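Outer surface protein (Bacillus cereus ATCC 14579, PDB 1X7F) is probably a 6-phospho-N-acetylmuramidase that hydrolyses phosphorylated sugars derived from bacterial cell-wall peptidoglycan. Local coordinates at residues I120-G125 / I143-S148; I168-F173 / R199-I204; E291-R296 / V304-V309; G329-G334 / G343-I348. One frame throughout, in Å; residues are numbered along the deposited sequence.

Interaction 1: residues I120-G125 / I143-S148; sequences IRLDVG and IELNVS
The guanidinium of Arg-121 meets OE2 of Glu-144 at its edge, in its plane, but the ion pair is a long one, with NE 3.8 Å from OE2 and the carboxylate plane turned 73° from the guanidinium. OD1 of Asn-146 lies near the plane too, by NH2, yet the angle is too poor for a hydrogen bond. The pair belongs to neighbouring parallel strands, the fourth and fifth of a (beta/alpha)8 barrel, joined by a beta-alpha-beta crossover through helix 129-134. Arg-121 and Glu-144 share the inner face of the barrel. Glu-144 finds its stronger partner in Arg-57, whereas Arg-121 gives NH1 to Asp-123 OD1 and NH2 to Cys-170 O. An extended chain from CG to NE carries the guanidinium obliquely past the carboxylate, with CD of Arg-121 only 3.1 Å from OE2 of Glu-144.

On the other face, Leu-122 CD1 rests against Ile-143 CG2 at 3.7 Å, and Ile-120 runs beside Ile-143; helix 129-134 covers this apolar layer. Between the layers, Glu-144 N donates to Ile-120 O and Leu-122 N to Glu-144 O, both at 2.7 Å. Beyond the strands, Asn-146 ND2 reaches Asp-123 O (3.0 Å) on a carbonyl lone pair and in its own amide plane. The same amide closes an Asx turn, its OD1 accepting Ser-148 N from above the carbonyl plane at 2.9 Å.

Interaction 2: residues I168-F173 / R199-I204; sequences IGCHNF and RSAAFI
Phe-173 drives its ring edge into the face of Phe-203: CD2 of Phe-173 stands 3.5 Å above the plane of the Phe-203 ring, over its centre. The centroids are 4.8 Å apart and the planes at 72°, a T-shaped pair. It depends on Phe-173 placing CG between its backbone N and carbonyl carbon (chi1 57°), which brings the ring across Phe-203. Two further atoms approach the Phe-203 ring: the carbonyl O of His-171 at its edge, 3.3 Å from CE1, and obliquely Cys-170 SG, 3.5 Å from the same CE1 of Phe-203. With SG anti to the backbone N, Cys-170 also touches Ala-201 CB.

Beneath these side chains, Gly-169 N donates to Arg-199 O (2.8 Å) and His-171 N to Ala-201 O (3.0 Å). Strands 167-170 and 201-204 are the sixth and seventh of the (beta/alpha)8 barrel, and these parallel bonds close its wall.

A second shell fixes the ends. The imidazole of His-171, its CD2 near Ala-202 CB, is held by Ser-148 at ND1 and Ser-190 at NE2. Arg-199 lies side by side with Ile-168: Ile-168 CG2 lies 3.8 Å from Arg-199 CB, while the Arg-199 guanidinium, through NH2, pairs with Glu-89 and Asp-246. Ile-248, on the next strand, packs against Phe-203.

Interaction 3: residues E291-R296 / V304-V309; sequences ELHVRR and VRSTEV
Arg-296 reaches across to both Thr-307 and Arg-305, and has more surface buried here than any other residue of the two segments. Its chain crosses Thr-307 at about a right angle, with CD of Arg-296 3.3 Å from OG1 of Thr-307, and then bends at chi3 (73°). The turn sends the guanidinium alongside that of Arg-305, NH2 of Arg-296 lying 3.1 Å from NH1 of Arg-305 with the planes 72° apart. Such proximity of like charges is probably eased by the acids that pair with each: Arg-296 NE with Asp-298, Arg-305 NH2 with Glu-344. A water in the plane of both groups, at their edges, accepts from Arg-296 NH2 and more weakly from Arg-305 NH2.

The backbones touch sparingly: Arg-296 N donates to Arg-305 O at 3.2 Å, and a water bridges Val-294 O (2.7 Å) to Thr-307 N (2.8 Å). Strands 293-294 and 303-306 are the two outermost of the seven-stranded mixed sheet, so the contact brings its edges together, as when a sheet curls toward a barrel.

Arg-295 takes a different course. Extended from CG to NE, it crosses Val-304 at about a right angle and lays one guanidinium face under CG2 of Val-304, while CG of Arg-295 rests 3.8 Å from CG1 of Val-304; NH2 of Arg-295 is hydrogen-bonded to Val-375 O. Nearer the start of the segment, His-293 ND1 and Ser-306 OG share a 2.8 Å hydrogen bond in the plane of the imidazole, at its edge. Val-309 CG2 also meets that edge, and Glu-291 CB sits over one face of the ring.

Interaction 4: residues G329-G334 / G343-I348; sequences GQVVIG and GELQII
Segments 329-334 and 343-348 run antiparallel, their strand axes 4.6 Å apart at closest approach and at 148° to one another. Six backbone hydrogen bonds tie them from Gly-329 N to Ile-348 O at one end to Gly-343 N and Gly-334 O at the other (2.7 Å). In the middle, Val-332 and Gln-346 form a hydrogen-bonded pair that exchanges both bonds, N of Val-332 to O of Gln-346 at 2.9 Å and the reverse at 2.8 Å. Val-331 with Ile-347 and Ile-333 with Leu-345 are the non-hydrogen-bonded pairs beside it.

Those four side chains share one face. There Val-331 CG1 lies 4.1 Å from Leu-345 CD1, and Val-331 CG2 faces Ile-347 CG1; helix 282-289 packs against this layer. On the face of Val-332 and Gln-346, Val-332 sets CG2 between its backbone N and carbonyl carbon, and that methyl meets Ile-348 CD1 at 3.7 Å, the two chains crossing at about a right angle. Glu-344 OE1 forms a salt bridge with Arg-305; a bond from Gln-346 NE2 to Glu-344 OE2 is doubtful, Gln-346 having two conformers, as is one its OE1 accepts from Lys-358 NZ. Gly-343, at a positive phi of 87°, ends the connecting loop of this beta hairpin, which is built into the mixed sheet of the C-terminal region.

Interactions 1 and 2 belong to the parallel barrel and interactions 3 and 4 to the mixed sheet, with the centres of 1 and 3 about 41 Å apart. Within each pair the contacts touch: Leu-145 N reaches Ile-168 O between neighbouring strands, and Val-304 N reaches Ile-347 O. All four are largely buried, but their chemistry differs. Interaction 1 joins an internal charge network to an apolar outer layer, and interaction 2 closes the barrel wall with backbone bonds and adds aromatic packing beyond the end of strand 167-170. Interaction 4, wholly buried, relies on a regular ladder of backbone bonds; interaction 3, at the sheet's edges, uses waters and partly exposed arginines, one of which pairs with Glu-344 of interaction 4.

Interaction 1: residues I120-G125 / I143-S148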
loop_
_atom_site.group_PDB
_atom_site.type_symbol
_atom_site.label_atom_id
_atom_site.label_comp_id
_atom_site.label_asym_id
_atom_site.label_seq_id
_atom_site.Cartn_x
_atom_site.Cartn_y
_atom_site.Cartn_z
ATOM N N ILE A 120 -0.838 10.682 18.658
ATOM C CA ILE A 120 -0.120 9.662 19.411
ATOM C C ILE A 120 -0.713 8.292 19.135
ATOM O O ILE A 120 -1.926 8.163 18.945
ATOM C CB ILE A 120 -0.141 9.944 20.943
ATOM C CG1 ILE A 120 -1.551 10.310 21.415
ATOM C CG2 ILE A 120 0.889 11.009 21.317
ATOM C CD1 ILE A 120 -1.790 9.987 22.866
ATOM N N ARG A 121 0.150 7.277 19.118
ATOM C CA ARG A 121 -0.302 5.904 18.972
ATOM C C ARG A 121 -0.541 5.251 20.323
ATOM O O ARG A 121 0.217 5.456 21.282
ATOM C CB ARG A 121 0.666 5.079 18.124
ATOM C CG ARG A 121 0.069 3.750 17.654
ATOM C CD ARG A 121 0.665 3.195 16.374
ATOM N NE ARG A 121 0.047 1.927 15.996
ATOM C CZ ARG A 121 0.381 0.761 16.528
ATOM N NH1 ARG A 121 1.323 0.706 17.456
ATOM N NH2 ARG A 121 -0.217 -0.351 16.137
ATOM N N LEU A 122 -1.641 4.507 20.398
ATOM C CA LEU A 122 -1.922 3.642 21.531
ATOM C C LEU A 122 -1.676 2.213 21.058
ATOM O O LEU A 122 -2.584 1.529 20.576
ATOM C CB LEU A 122 -3.350 3.834 22.045
ATOM C CG LEU A 122 -3.729 5.208 22.607
ATOM C CD1 LEU A 122 -5.141 5.162 23.143
ATOM C CD2 LEU A 122 -2.760 5.681 23.685
ATOM N N ASP A 123 -0.418 1.799 21.177
ATOM C CA ASP A 123 0.052 0.475 20.785
ATOM C C ASP A 123 -0.709 -0.630 21.537
ATOM O O ASP A 123 -1.118 -1.643 20.955
ATOM C CB ASP A 123 1.557 0.393 21.065
ATOM C CG ASP A 123 2.197 -0.853 20.494
ATOM O OD1 ASP A 123 1.789 -1.281 19.392
ATOM O OD2 ASP A 123 3.127 -1.459 21.077
ATOM N N VAL A 124 -0.889 -0.414 22.837
ATOM C CA VAL A 124 -1.725 -1.267 23.669
ATOM C C VAL A 124 -2.916 -0.424 24.137
ATOM O O VAL A 124 -2.780 0.780 24.380
ATOM C CB VAL A 124 -0.916 -1.885 24.857
ATOM C CG1 VAL A 124 -1.827 -2.574 25.870
ATOM C CG2 VAL A 124 0.129 -2.870 24.336
ATOM N N GLY A 125 -4.077 -1.062 24.233
ATOM C CA GLY A 125 -5.304 -0.386 24.626
ATOM C C GLY A 125 -5.593 -0.401 26.114
ATOM O O GLY A 125 -4.810 -0.919 26.921
ATOM N N ILE A 143 -5.788 10.511 18.014
ATOM C CA ILE A 143 -5.519 9.299 18.785
ATOM C C ILE A 143 -5.458 8.119 17.826
ATOM O O ILE A 143 -6.486 7.688 17.303
ATOM C CB ILE A 143 -6.586 9.056 19.899
ATOM C CG1 ILE A 143 -6.857 10.324 20.747
ATOM C CG2 ILE A 143 -6.196 7.849 20.764
ATOM C CD1 ILE A 143 -5.646 10.931 21.453
ATOM N N GLU A 144 -4.246 7.619 17.587
ATOM C CA GLU A 144 -4.043 6.458 16.720
ATOM C C GLU A 144 -4.195 5.139 17.481
ATOM O O GLU A 144 -3.515 4.899 18.477
ATOM C CB GLU A 144 -2.692 6.513 16.009
ATOM C CG GLU A 144 -2.509 5.376 15.011
ATOM C CD GLU A 144 -1.389 5.632 14.032
ATOM O OE1 GLU A 144 -1.670 6.106 12.918
ATOM O OE2 GLU A 144 -0.226 5.358 14.366
ATOM N N LEU A 145 -5.103 4.299 17.002
ATOM C CA LEU A 145 -5.354 3.004 17.611
ATOM C C LEU A 145 -4.642 1.895 16.835
ATOM O O LEU A 145 -4.329 2.049 15.650
ATOM C CB LEU A 145 -6.857 2.717 17.667
ATOM C CG LEU A 145 -7.783 3.727 18.348
ATOM C CD1 LEU A 145 -9.207 3.345 18.048
ATOM C CD2 LEU A 145 -7.548 3.804 19.860
ATOM N N ASN A 146 -4.394 0.787 17.519
ATOM C CA ASN A 146 -3.819 -0.400 16.908
ATOM C C ASN A 146 -4.908 -1.142 16.135
ATOM O O ASN A 146 -5.875 -1.621 16.723
ATOM C CB ASN A 146 -3.216 -1.309 18.002
ATOM C CG ASN A 146 -2.277 -2.381 17.441
ATOM O OD1 ASN A 146 -2.307 -2.722 16.249
ATOM N ND2 ASN A 146 -1.427 -2.900 18.302
ATOM N N VAL A 147 -4.748 -1.239 14.820
ATOM C CA VAL A 147 -5.699 -1.984 13.976
ATOM C C VAL A 147 -5.523 -3.501 14.130
ATOM O O VAL A 147 -6.488 -4.258 13.971
ATOM C CB VAL A 147 -5.606 -1.556 12.491
ATOM C CG1 VAL A 147 -6.712 -2.190 11.650
ATOM C CG2 VAL A 147 -5.734 -0.056 12.387
ATOM N N SER A 148 -4.306 -3.924 14.501
ATOM C CA SER A 148 -3.903 -5.328 14.456
ATOM C C SER A 148 -4.537 -6.291 15.473
ATOM O O SER A 148 -4.174 -7.461 15.504
ATOM C CB SER A 148 -2.373 -5.449 14.498
ATOM O OG SER A 148 -1.773 -4.687 13.465
HETATM O O HOH W 1 -4.924 0.851 20.539
#

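Interaction 2: residues I168-F173 / R199-I204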
loop_
_atom_site.group_PDB
_atom_site.type_symbol
_atom_site.label_atom_id
_atom_site.label_comp_id
_atom_site.label_asym_id
_atom_site.label_seq_id
_atom_site.Cartn_x
_atom_site.Cartn_y
_atom_site.Cartn_z
ATOM N N ILE A 168 -7.684 7.764 14.468
ATOM C CA ILE A 168 -7.125 7.093 13.293
ATOM C C ILE A 168 -6.629 5.707 13.738
ATOM O O ILE A 168 -6.654 5.385 14.933
ATOM C CB ILE A 168 -5.990 7.923 12.598
ATOM C CG1 ILE A 168 -4.842 8.240 13.568
ATOM C CG2 ILE A 168 -6.560 9.212 11.970
ATOM C CD1 ILE A 168 -3.650 8.945 12.923
ATOM N N GLY A 169 -6.201 4.890 12.782
ATOM C CA GLY A 169 -5.725 3.563 13.076
ATOM C C GLY A 169 -4.478 3.195 12.292
ATOM O O GLY A 169 -4.347 3.535 11.110
ATOM N N CYS A 170 -3.558 2.495 12.949
ATOM C CA CYS A 170 -2.410 1.941 12.250
ATOM C C CYS A 170 -2.091 0.554 12.778
ATOM O O CYS A 170 -2.089 0.317 13.983
ATOM C CB CYS A 170 -1.193 2.865 12.355
ATOM S SG CYS A 170 0.247 2.325 11.417
ATOM N N HIS A 171 -1.832 -0.357 11.848
ATOM C CA HIS A 171 -1.388 -1.702 12.162
ATOM C C HIS A 171 -0.020 -1.705 12.828
ATOM O O HIS A 171 0.712 -0.713 12.727
ATOM C CB HIS A 171 -1.282 -2.492 10.878
ATOM C CG HIS A 171 -2.562 -3.117 10.440
ATOM N ND1 HIS A 171 -3.006 -4.327 10.933
ATOM C CD2 HIS A 171 -3.468 -2.731 9.511
ATOM C CE1 HIS A 171 -4.144 -4.647 10.347
ATOM N NE2 HIS A 171 -4.450 -3.690 9.486
ATOM N N ASN A 172 0.321 -2.818 13.496
ATOM C CA ASN A 172 1.687 -3.063 13.970
ATOM C C ASN A 172 2.580 -3.448 12.798
ATOM O O ASN A 172 2.096 -3.820 11.725
ATOM C CB ASN A 172 1.746 -4.208 14.980
ATOM C CG ASN A 172 1.346 -3.801 16.380
ATOM O OD1 ASN A 172 1.642 -2.701 16.849
ATOM N ND2 ASN A 172 0.689 -4.720 17.079
ATOM N N PHE A 173 3.891 -3.371 13.002
ATOM C CA PHE A 173 4.809 -4.035 12.094
ATOM C C PHE A 173 5.475 -5.137 12.898
ATOM O O PHE A 173 5.323 -5.174 14.123
ATOM C CB PHE A 173 5.809 -3.077 11.412
ATOM C CG PHE A 173 6.660 -2.255 12.363
ATOM C CD1 PHE A 173 7.441 -2.858 13.342
ATOM C CD2 PHE A 173 6.739 -0.863 12.203
ATOM C CE1 PHE A 173 8.244 -2.112 14.191
ATOM C CE2 PHE A 173 7.538 -0.092 13.039
ATOM C CZ PHE A 173 8.292 -0.717 14.051
ATOM N N ARG A 199 -9.745 6.261 9.318
ATOM C CA ARG A 199 -8.505 6.243 8.552
ATOM C C ARG A 199 -7.590 5.109 8.996
ATOM O O ARG A 199 -7.296 4.980 10.185
ATOM C CB ARG A 199 -7.810 7.562 8.822
ATOM C CG ARG A 199 -7.030 8.152 7.699
ATOM C CD ARG A 199 -6.606 9.573 8.018
ATOM N NE ARG A 199 -5.185 9.736 7.757
ATOM C CZ ARG A 199 -4.393 10.603 8.367
ATOM N NH1 ARG A 199 -4.867 11.422 9.311
ATOM N NH2 ARG A 199 -3.114 10.645 8.027
ATOM N N SER A 200 -7.146 4.293 8.047
ATOM C CA SER A 200 -6.273 3.166 8.359
ATOM C C SER A 200 -4.908 3.322 7.716
ATOM O O SER A 200 -4.749 4.048 6.735
ATOM C CB SER A 200 -6.905 1.845 7.921
ATOM O OG SER A 200 -7.161 1.857 6.534
ATOM N N ALA A 201 -3.929 2.632 8.289
ATOM C CA ALA A 201 -2.579 2.607 7.766
ATOM C C ALA A 201 -1.924 1.259 8.112
ATOM O O ALA A 201 -2.286 0.611 9.096
ATOM C CB ALA A 201 -1.759 3.793 8.344
ATOM N N ALA A 202 -0.969 0.848 7.284
ATOM C CA ALA A 202 -0.139 -0.324 7.559
ATOM C C ALA A 202 1.293 -0.025 7.119
ATOM O O ALA A 202 1.553 0.971 6.408
ATOM C CB ALA A 202 -0.681 -1.577 6.824
ATOM N N PHE A 203 2.195 -0.919 7.507
ATOM C CA PHE A 203 3.631 -0.763 7.284
ATOM C C PHE A 203 4.171 -1.675 6.194
ATOM O O PHE A 203 3.788 -2.849 6.086
ATOM C CB PHE A 203 4.390 -1.078 8.568
ATOM C CG PHE A 203 4.306 -0.000 9.621
ATOM C CD1 PHE A 203 3.479 -0.157 10.738
ATOM C CD2 PHE A 203 5.082 1.154 9.517
ATOM C CE1 PHE A 203 3.444 0.816 11.736
ATOM C CE2 PHE A 203 5.044 2.127 10.500
ATOM C CZ PHE A 203 4.218 1.959 11.607
ATOM N N ILE A 204 5.074 -1.122 5.393
ATOM C CA ILE A 204 5.850 -1.896 4.437
ATOM C C ILE A 204 7.332 -1.777 4.783
ATOM O O ILE A 204 7.744 -0.894 5.543
ATOM C CB ILE A 204 5.584 -1.419 2.985
ATOM C CG1 ILE A 204 6.102 0.015 2.756
ATOM C CG2 ILE A 204 4.110 -1.605 2.624
ATOM C CD1 ILE A 204 5.953 0.499 1.319
#

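Interaction 3: residues E291-R296 / V304-V309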
loop_
_atom_site.group_PDB
_atom_site.type_symbol
_atom_site.label_atom_id
_atom_site.label_comp_id
_atom_site.label_asym_id
_atom_site.label_seq_id
_atom_site.Cartn_x
_atom_site.Cartn_y
_atom_site.Cartn_z
ATOM N N GLU A 291 -4.390 2.019 -22.953
ATOM C CA GLU A 291 -5.778 1.825 -22.568
ATOM C C GLU A 291 -5.944 1.717 -21.067
ATOM O O GLU A 291 -5.149 1.064 -20.390
ATOM C CB GLU A 291 -6.345 0.544 -23.216
ATOM C CG GLU A 291 -6.170 0.454 -24.729
ATOM C CD GLU A 291 -6.861 1.582 -25.470
ATOM O OE1 GLU A 291 -8.007 1.911 -25.087
ATOM O OE2 GLU A 291 -6.258 2.140 -26.424
ATOM N N LEU A 292 -6.991 2.355 -20.562
ATOM C CA LEU A 292 -7.528 2.041 -19.256
ATOM C C LEU A 292 -8.418 0.809 -19.419
ATOM O O LEU A 292 -9.519 0.885 -19.983
ATOM C CB LEU A 292 -8.312 3.238 -18.706
ATOM C CG LEU A 292 -9.048 3.108 -17.366
ATOM C CD1 LEU A 292 -8.181 2.443 -16.284
ATOM C CD2 LEU A 292 -9.551 4.481 -16.901
ATOM N N HIS A 293 -7.920 -0.334 -18.949
ATOM C CA HIS A 293 -8.623 -1.594 -19.074
ATOM C C HIS A 293 -9.689 -1.749 -18.003
ATOM O O HIS A 293 -9.539 -1.241 -16.892
ATOM C CB HIS A 293 -7.635 -2.759 -19.019
ATOM C CG HIS A 293 -6.590 -2.693 -20.082
ATOM N ND1 HIS A 293 -6.867 -2.962 -21.407
ATOM C CD2 HIS A 293 -5.282 -2.343 -20.027
ATOM C CE1 HIS A 293 -5.764 -2.797 -22.121
ATOM N NE2 HIS A 293 -4.789 -2.421 -21.308
ATOM N N VAL A 294 -10.780 -2.419 -18.363
ATOM C CA VAL A 294 -11.843 -2.735 -17.420
ATOM C C VAL A 294 -12.103 -4.222 -17.586
ATOM O O VAL A 294 -12.261 -4.690 -18.714
ATOM C CB VAL A 294 -13.151 -1.929 -17.690
ATOM C CG1 VAL A 294 -14.279 -2.374 -16.738
ATOM C CG2 VAL A 294 -12.912 -0.438 -17.553
ATOM N N ARG A 295 -12.095 -4.969 -16.481
ATOM C CA ARG A 295 -12.552 -6.358 -16.509
ATOM C C ARG A 295 -14.061 -6.349 -16.673
ATOM O O ARG A 295 -14.777 -5.833 -15.808
ATOM C CB ARG A 295 -12.173 -7.101 -15.224
ATOM C CG ARG A 295 -12.420 -8.611 -15.304
ATOM C CD ARG A 295 -11.966 -9.419 -14.081
ATOM N NE ARG A 295 -12.079 -10.864 -14.330
ATOM C CZ ARG A 295 -11.923 -11.808 -13.405
ATOM N NH1 ARG A 295 -12.047 -13.085 -13.739
ATOM N NH2 ARG A 295 -11.644 -11.483 -12.148
ATOM N N ARG A 296 -14.551 -6.898 -17.784
ATOM C CA ARG A 296 -16.002 -6.974 -17.971
ATOM C C ARG A 296 -16.645 -7.755 -16.820
ATOM O O ARG A 296 -16.179 -8.855 -16.456
ATOM C CB ARG A 296 -16.402 -7.546 -19.340
ATOM C CG ARG A 296 -17.810 -7.081 -19.770
ATOM C CD ARG A 296 -18.224 -7.493 -21.175
ATOM N NE ARG A 296 -18.526 -8.927 -21.280
ATOM C CZ ARG A 296 -18.590 -9.610 -22.419
ATOM N NH1 ARG A 296 -18.352 -9.018 -23.582
ATOM N NH2 ARG A 296 -18.895 -10.897 -22.396
ATOM N N VAL A 304 -8.819 -12.410 -17.393
ATOM C CA VAL A 304 -9.389 -11.073 -17.333
ATOM C C VAL A 304 -9.606 -10.659 -18.778
ATOM O O VAL A 304 -8.660 -10.649 -19.558
ATOM C CB VAL A 304 -8.403 -10.096 -16.649
ATOM C CG1 VAL A 304 -8.873 -8.633 -16.791
ATOM C CG2 VAL A 304 -8.202 -10.470 -15.192
ATOM N N ARG A 305 -10.845 -10.349 -19.140
ATOM C CA ARG A 305 -11.196 -9.931 -20.496
ATOM C C ARG A 305 -11.393 -8.420 -20.552
ATOM O O ARG A 305 -12.308 -7.877 -19.914
ATOM C CB ARG A 305 -12.492 -10.588 -20.970
ATOM C CG ARG A 305 -12.519 -12.116 -20.905
ATOM C CD ARG A 305 -13.843 -12.713 -21.400
ATOM N NE ARG A 305 -14.090 -12.441 -22.822
ATOM C CZ ARG A 305 -15.292 -12.446 -23.386
ATOM N NH1 ARG A 305 -16.368 -12.722 -22.655
ATOM N NH2 ARG A 305 -15.430 -12.180 -24.688
ATOM N N SER A 306 -10.552 -7.758 -21.335
ATOM C CA SER A 306 -10.677 -6.329 -21.568
ATOM C C SER A 306 -11.392 -6.138 -22.911
ATOM O O SER A 306 -10.761 -6.028 -23.965
ATOM C CB SER A 306 -9.285 -5.678 -21.546
ATOM O OG SER A 306 -9.370 -4.272 -21.702
ATOM N N THR A 307 -12.723 -6.111 -22.862
ATOM C CA THR A 307 -13.552 -6.235 -24.069
ATOM C C THR A 307 -13.788 -4.950 -24.840
ATOM O O THR A 307 -14.000 -4.993 -26.048
ATOM C CB THR A 307 -14.911 -6.910 -23.757
ATOM O OG1 THR A 307 -15.537 -6.237 -22.651
ATOM C CG2 THR A 307 -14.707 -8.378 -23.293
ATOM N N GLU A 308 -13.759 -3.817 -24.145
ATOM C CA GLU A 308 -13.859 -2.507 -24.794
ATOM C C GLU A 308 -12.672 -2.182 -25.713
ATOM O O GLU A 308 -12.802 -1.390 -26.632
ATOM C CB GLU A 308 -14.047 -1.395 -23.755
ATOM C CG GLU A 308 -15.331 -1.501 -22.945
ATOM C CD GLU A 308 -16.574 -1.215 -23.779
ATOM O OE1 GLU A 308 -16.849 -0.023 -24.076
ATOM O OE2 GLU A 308 -17.281 -2.191 -24.134
ATOM N N VAL A 309 -11.528 -2.807 -25.469
ATOM C CA VAL A 309 -10.326 -2.630 -26.295
ATOM C C VAL A 309 -10.521 -3.056 -27.750
ATOM O O VAL A 309 -10.016 -2.397 -28.661
ATOM C CB VAL A 309 -9.087 -3.372 -25.671
ATOM C CG1 VAL A 309 -8.089 -3.842 -26.725
ATOM C CG2 VAL A 309 -8.401 -2.478 -24.666
HETATM O O HOH W 2 -11.511 -2.903 -21.672
HETATM O O HOH W 3 -13.985 -4.709 -20.731
HETATM O O HOH W 4 -18.787 -12.597 -24.968
#

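Interaction 4: residues G329-G334 / G343-I348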
loop_
_atom_site.group_PDB
_atom_site.type_symbol
_atom_site.label_atom_id
_atom_site.label_comp_id
_atom_site.label_asym_id
_atom_site.label_seq_id
_atom_site.Cartn_x
_atom_site.Cartn_y
_atom_site.Cartn_z
ATOM N N GLY A 329 -0.718 -14.914 -15.967
ATOM C CA GLY A 329 0.112 -13.719 -16.047
ATOM C C GLY A 329 0.399 -13.271 -17.466
ATOM O O GLY A 329 0.942 -12.178 -17.676
ATOM N N GLN A 330 0.057 -14.112 -18.445
ATOM C CA GLN A 330 0.306 -13.763 -19.841
ATOM C C GLN A 330 -0.685 -12.717 -20.279
ATOM O O GLN A 330 -1.873 -12.799 -19.953
ATOM C CB GLN A 330 0.224 -14.985 -20.763
ATOM C CG GLN A 330 1.451 -15.865 -20.723
ATOM C CD GLN A 330 1.255 -17.178 -21.472
ATOM O OE1 GLN A 330 2.141 -18.031 -21.481
ATOM N NE2 GLN A 330 0.100 -17.342 -22.094
ATOM N N VAL A 331 -0.180 -11.716 -20.994
ATOM C CA VAL A 331 -1.039 -10.785 -21.709
ATOM C C VAL A 331 -1.147 -11.323 -23.135
ATOM O O VAL A 331 -0.132 -11.535 -23.797
ATOM C CB VAL A 331 -0.483 -9.344 -21.685
ATOM C CG1 VAL A 331 -1.406 -8.404 -22.438
ATOM C CG2 VAL A 331 -0.286 -8.885 -20.241
ATOM N N VAL A 332 -2.377 -11.606 -23.565
ATOM C CA VAL A 332 -2.623 -12.152 -24.893
ATOM C C VAL A 332 -3.654 -11.271 -25.592
ATOM O O VAL A 332 -4.383 -10.509 -24.935
ATOM C CB VAL A 332 -3.046 -13.680 -24.895
ATOM C CG1 VAL A 332 -2.011 -14.560 -24.150
ATOM C CG2 VAL A 332 -4.456 -13.893 -24.331
ATOM N N ILE A 333 -3.683 -11.378 -26.911
ATOM C CA ILE A 333 -4.638 -10.661 -27.718
ATOM C C ILE A 333 -5.179 -11.590 -28.795
ATOM O O ILE A 333 -4.452 -12.429 -29.344
ATOM C CB ILE A 333 -4.012 -9.377 -28.324
ATOM C CG1 ILE A 333 -5.119 -8.426 -28.805
ATOM C CG2 ILE A 333 -3.003 -9.721 -29.434
ATOM C CD1 ILE A 333 -4.715 -6.984 -28.892
ATOM N N GLY A 334 -6.472 -11.446 -29.061
ATOM C CA GLY A 334 -7.114 -12.110 -30.177
ATOM C C GLY A 334 -6.550 -11.566 -31.473
ATOM O O GLY A 334 -6.487 -10.359 -31.681
ATOM N N GLY A 343 -8.533 -8.577 -31.412
ATOM C CA GLY A 343 -8.241 -7.340 -30.714
ATOM C C GLY A 343 -8.694 -7.394 -29.265
ATOM O O GLY A 343 -8.515 -6.419 -28.549
ATOM N N GLU A 344 -9.290 -8.515 -28.833
ATOM C CA GLU A 344 -9.654 -8.664 -27.423
ATOM C C GLU A 344 -8.383 -8.975 -26.663
ATOM O O GLU A 344 -7.712 -9.972 -26.943
ATOM C CB GLU A 344 -10.737 -9.748 -27.169
ATOM C CG GLU A 344 -11.066 -9.959 -25.684
ATOM C CD GLU A 344 -12.230 -10.920 -25.425
ATOM O OE1 GLU A 344 -13.358 -10.664 -25.877
ATOM O OE2 GLU A 344 -12.033 -11.933 -24.728
ATOM N N LEU A 345 -8.054 -8.099 -25.719
ATOM C CA LEU A 345 -6.904 -8.270 -24.850
ATOM C C LEU A 345 -7.325 -9.040 -23.598
ATOM O O LEU A 345 -8.376 -8.763 -23.018
ATOM C CB LEU A 345 -6.319 -6.902 -24.462
ATOM C CG LEU A 345 -5.072 -6.903 -23.567
ATOM C CD1 LEU A 345 -4.137 -5.782 -23.981
ATOM C CD2 LEU A 345 -5.403 -6.812 -22.048
ATOM N N GLN A 346 -6.500 -10.003 -23.199
ATOM C CA GLN A 346 -6.762 -10.810 -22.018
ATOM C C GLN A 346 -5.511 -10.919 -21.175
ATOM O O GLN A 346 -4.398 -10.787 -21.680
ATOM C CB GLN A 346 -7.226 -12.221 -22.408
ATOM C CG GLN A 346 -8.458 -12.270 -23.307
ATOM C CD GLN A 346 -8.691 -13.648 -23.901
ATOM O OE1 GLN A 346 -7.853 -14.552 -23.749
ATOM N NE2 GLN A 346 -9.824 -13.815 -24.587
ATOM N N ILE A 347 -5.707 -11.138 -19.881
ATOM C CA ILE A 347 -4.629 -11.522 -19.000
ATOM C C ILE A 347 -5.053 -12.881 -18.455
ATOM O O ILE A 347 -6.156 -13.029 -17.953
ATOM C CB ILE A 347 -4.379 -10.481 -17.862
ATOM C CG1 ILE A 347 -4.111 -9.082 -18.448
ATOM C CG2 ILE A 347 -3.199 -10.953 -16.975
ATOM C CD1 ILE A 347 -3.712 -8.031 -17.417
ATOM N N ILE A 348 -4.191 -13.878 -18.617
ATOM C CA ILE A 348 -4.534 -15.245 -18.261
ATOM C C ILE A 348 -4.474 -15.418 -16.741
ATOM O O ILE A 348 -3.541 -14.932 -16.096
ATOM C CB ILE A 348 -3.587 -16.252 -19.006
ATOM C CG1 ILE A 348 -3.576 -16.003 -20.533
ATOM C CG2 ILE A 348 -3.968 -17.701 -18.699
ATOM C CD1 ILE A 348 -4.973 -15.826 -21.198
#